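Local coordinates for protein CofB (Escherichia coli, PDB 5AX6) that serves as the minor pilin subunit of the CFA/III type IVb pilus, forms a homotrimer, and probably takes part in pilus assembly, at residues S404-V409 / S479-T484; T442-N447 / I455-G460. All coordinates share one frame; numbering follows the deposited sequence.

Contact 1: residues S404-V409 / S479-T484; sequences SIASIV and SVNITT
Ser404 and Asn481 exchange two backbone hydrogen bonds at one end of this antiparallel pairing: Ser404 N gives to Asn481 O at 2.9 Å, and Asn481 N returns the bond to Ser404 O. The other end closes around Ser479. Ser479 N gives to Ser407 O at 3.0 Å, while Ser479 O takes a bond from Ala406 N at 2.9 Å and a weak one from Ser407 N at 3.5 Å. Two residues facing one define a classic beta bulge, a worked example of how one extra residue is taken into a strand while the ladder holds on both sides of it. Ala406 turns its CB toward the partner strand as a result, 3.7 Å from Ser479 O. Ser479 OG stands between its own backbone N and carbonyl carbon (chi1 65°), which sets it 3.5 Å from Ser407 CB; its hydrogen-bond partner is the hydroxyl of Tyr351. The Ser407 hydroxyl turns back to Ala406 O and also receives Ile444 N of the second subunit. Val480 CG1 comes within 3.6 Å of Ser404 O. Strand 478-487 runs between strands 341-353 and 398-409, and beyond the bulge Ile408 and Val409 extend the sheet into the second subunit.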
# COMPACT_ATOMS: atom_id res chain seq x y z
N SER A 404 2.31 29.59 30.23
CA SER A 404 1.55 30.82 30.05
C SER A 404 0.63 31.02 31.24
O SER A 404 0.13 30.04 31.80
CB SER A 404 0.73 30.79 28.76
OG SER A 404 1.55 30.52 27.63
N ILE A 405 0.41 32.26 31.66
CA ILE A 405 -0.40 32.51 32.84
C ILE A 405 -1.88 32.17 32.61
O ILE A 405 -2.48 32.61 31.62
CB ILE A 405 -0.30 33.97 33.31
CG1 ILE A 405 1.15 34.34 33.57
CG2 ILE A 405 -1.18 34.15 34.55
CD1 ILE A 405 1.35 35.78 34.03
N ALA A 406 -2.47 31.41 33.53
CA ALA A 406 -3.86 31.00 33.40
C ALA A 406 -4.77 31.70 34.42
O ALA A 406 -5.92 31.99 34.12
CB ALA A 406 -3.98 29.49 33.54
N SER A 407 -4.25 31.95 35.62
CA SER A 407 -4.95 32.77 36.63
C SER A 407 -3.90 33.35 37.57
O SER A 407 -2.89 32.71 37.82
CB SER A 407 -5.98 31.96 37.43
OG SER A 407 -7.18 31.80 36.70
N ILE A 408 -4.14 34.55 38.09
CA ILE A 408 -3.16 35.18 38.97
C ILE A 408 -3.84 36.26 39.79
O ILE A 408 -4.47 37.15 39.24
CB ILE A 408 -1.97 35.79 38.17
CG1 ILE A 408 -0.96 36.45 39.11
CG2 ILE A 408 -2.46 36.80 37.12
CD1 ILE A 408 0.27 37.04 38.39
N VAL A 409 -3.73 36.16 41.12
CA VAL A 409 -4.26 37.22 41.97
C VAL A 409 -3.27 37.58 43.08
O VAL A 409 -2.47 36.75 43.53
CB VAL A 409 -5.63 36.85 42.62
CG1 VAL A 409 -6.71 36.73 41.55
CG2 VAL A 409 -5.51 35.57 43.43
N SER A 479 -1.51 30.13 38.55
CA SER A 479 -1.57 28.89 37.80
C SER A 479 -1.16 29.13 36.37
O SER A 479 -1.24 30.25 35.87
CB SER A 479 -2.97 28.28 37.87
OG SER A 479 -3.92 29.10 37.22
N VAL A 480 -0.74 28.06 35.69
CA VAL A 480 -0.23 28.19 34.34
C VAL A 480 -0.75 27.08 33.46
O VAL A 480 -1.05 25.99 33.95
CB VAL A 480 1.32 28.15 34.32
CG1 VAL A 480 1.91 29.43 34.90
CG2 VAL A 480 1.84 26.88 35.02
N ASN A 481 -0.84 27.37 32.17
CA ASN A 481 -0.95 26.33 31.15
C ASN A 481 0.43 26.04 30.60
O ASN A 481 1.08 26.94 30.07
CB ASN A 481 -1.91 26.77 30.04
CG ASN A 481 -3.34 26.92 30.54
OD1 ASN A 481 -3.94 27.99 30.44
ND2 ASN A 481 -3.86 25.86 31.10
N ILE A 482 0.86 24.79 30.76
CA ILE A 482 2.19 24.34 30.38
C ILE A 482 2.07 23.64 29.05
O ILE A 482 1.23 22.77 28.89
CB ILE A 482 2.77 23.37 31.44
CG1 ILE A 482 3.03 24.14 32.74
CG2 ILE A 482 4.03 22.67 30.93
CD1 ILE A 482 3.16 23.24 33.95
N THR A 483 2.89 24.07 28.09
CA THR A 483 2.95 23.46 26.77
C THR A 483 4.26 22.70 26.65
O THR A 483 5.31 23.26 26.94
CB THR A 483 2.87 24.50 25.62
OG1 THR A 483 1.75 25.36 25.83
CG2 THR A 483 2.75 23.80 24.27
N THR A 484 4.20 21.45 26.21
CA THR A 484 5.39 20.65 26.02
C THR A 484 5.42 20.09 24.60
O THR A 484 4.38 19.69 24.07
CB THR A 484 5.44 19.48 27.04
OG1 THR A 484 4.34 18.58 26.82
CG2 THR A 484 5.40 20.01 28.46

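Contact 2: residues T442-N447 / I455-G460; sequences TAIQVN and ITATMG
Ile444 and Ile455 meet through their CG2 methyls, 4.1 Å apart, their side chains crossing at a slant on the face they share with Thr442, Ala457, Val446 and Met459. Ile444 can be followed outward from CB, which sits beside Thr456 O. Ile444 CG2, anti to the backbone N, comes within 3.7 Å of Thr456 O and goes on to Ile455. Ile444 CG1, anti to the carbonyl carbon (chi1 -64°), rests on Ala457 CB at 3.9 Å. From there CD1 leaves the hairpin and packs against Ile405 of strand 398-409. Next along this face, Val446 CG2 runs alongside Ile455 CG1, both side chains pointing the same way.

The backbone binds in regular two-bond pairs, Ala443 with Thr458 and Gln445 with Thr456. Thr458 O accepts twice: Ala443 N comes in the carbonyl plane at 3.0 Å, and Thr442 OG1 comes from above that plane at 2.9 Å. On the reverse face Gln445 NE2 gives a nearly straight bond to Asn447 OD1 at 2.9 Å, and a water joins Asn447 OD1 to Thr456 OG1. Gln445 OE1 accepts from Arg430 N of the third subunit. The hairpin is thus two-faced in its chemistry, by tendency and not strictly: a mainly apolar side turned to the domain interior, though Ile444 there also packs on Ala406 of the third subunit, and a side richer in polar groups that helps bind the neighbouring subunit.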
# COMPACT_ATOMS: atom_id res chain seq x y z
N THR A 442 4.59 38.85 37.91
CA THR A 442 5.22 37.57 38.21
C THR A 442 6.33 37.27 37.21
O THR A 442 6.23 37.58 36.02
CB THR A 442 4.18 36.42 38.20
OG1 THR A 442 4.85 35.17 38.46
CG2 THR A 442 3.49 36.32 36.85
N ALA A 443 7.39 36.67 37.73
CA ALA A 443 8.47 36.15 36.91
C ALA A 443 8.41 34.64 36.96
O ALA A 443 8.55 34.04 38.02
CB ALA A 443 9.83 36.67 37.40
N ILE A 444 8.19 34.02 35.80
CA ILE A 444 8.09 32.57 35.74
C ILE A 444 9.29 32.02 35.00
O ILE A 444 9.59 32.43 33.87
CB ILE A 444 6.77 32.12 35.06
CG1 ILE A 444 5.58 32.58 35.92
CG2 ILE A 444 6.75 30.60 34.94
CD1 ILE A 444 4.21 32.60 35.19
N GLN A 445 10.01 31.12 35.66
CA GLN A 445 11.24 30.57 35.12
C GLN A 445 11.09 29.09 34.86
O GLN A 445 10.44 28.38 35.63
CB GLN A 445 12.40 30.82 36.11
CG GLN A 445 13.80 30.49 35.58
CD GLN A 445 14.87 31.05 36.51
OE1 GLN A 445 15.02 32.26 36.64
NE2 GLN A 445 15.61 30.16 37.16
N VAL A 446 11.70 28.63 33.78
CA VAL A 446 11.73 27.22 33.44
C VAL A 446 13.17 26.80 33.29
O VAL A 446 13.92 27.41 32.54
CB VAL A 446 10.96 26.93 32.13
CG1 VAL A 446 11.20 25.49 31.66
CG2 VAL A 446 9.45 27.21 32.33
N ASN A 447 13.52 25.73 34.00
CA ASN A 447 14.85 25.15 33.94
C ASN A 447 14.76 23.65 33.72
O ASN A 447 13.69 23.06 33.90
CB ASN A 447 15.62 25.44 35.23
CG ASN A 447 15.73 26.93 35.51
OD1 ASN A 447 15.01 27.47 36.36
ND2 ASN A 447 16.60 27.60 34.77
N ILE A 455 9.72 24.21 37.09
CA ILE A 455 9.01 25.45 36.83
C ILE A 455 8.79 26.14 38.16
O ILE A 455 8.21 25.56 39.08
CB ILE A 455 7.65 25.24 36.12
CG1 ILE A 455 7.84 24.48 34.80
CG2 ILE A 455 7.03 26.59 35.79
CD1 ILE A 455 7.53 22.99 34.87
N THR A 456 9.26 27.38 38.26
CA THR A 456 9.13 28.14 39.50
C THR A 456 8.71 29.55 39.18
O THR A 456 8.76 29.97 38.03
CB THR A 456 10.45 28.19 40.28
OG1 THR A 456 11.46 28.77 39.45
CG2 THR A 456 10.86 26.78 40.69
N ALA A 457 8.31 30.29 40.21
CA ALA A 457 7.78 31.63 40.01
C ALA A 457 7.91 32.48 41.25
O ALA A 457 7.74 32.00 42.37
CB ALA A 457 6.30 31.55 39.59
N THR A 458 8.20 33.77 41.05
CA THR A 458 8.02 34.73 42.13
C THR A 458 6.91 35.69 41.74
O THR A 458 6.72 35.97 40.56
CB THR A 458 9.31 35.52 42.45
OG1 THR A 458 9.74 36.21 41.27
CG2 THR A 458 10.41 34.57 42.90
N MET A 459 6.18 36.19 42.74
CA MET A 459 5.15 37.19 42.53
C MET A 459 5.37 38.35 43.49
O MET A 459 5.62 38.13 44.67
CB MET A 459 3.75 36.61 42.75
CG MET A 459 2.60 37.62 42.56
SD MET A 459 0.98 36.98 43.07
CE MET A 459 1.11 35.34 42.39
N GLY A 460 5.26 39.57 42.98
CA GLY A 460 5.31 40.76 43.82
C GLY A 460 3.91 41.25 44.11
O GLY A 460 3.08 41.39 43.21
O HOH W 1 12.66 27.10 37.50

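How the contacts relate
The two contacts lie about 11 Å apart, centre to centre, in different sheets of the C-terminal domain. Strand 398-409 of contact 1 comes first in the chain, the hairpin 438-448 and 452-463 of contact 2 follows, and strand 478-487 returns to complete contact 1, so the hairpin is bracketed by the other pairing. The sheets pack mainly through side chains: Ile405 CD1 and Ile408 CD1 each come 3.6 Å from Thr442 CG2, while Met459 SD lies against the backbone oxygen Val409 O. Both contacts touch the third subunit, and contact 1 also meets the second. The same two sheets therefore contribute to both the domain interior and the trimer interface, consistent with the homotrimer.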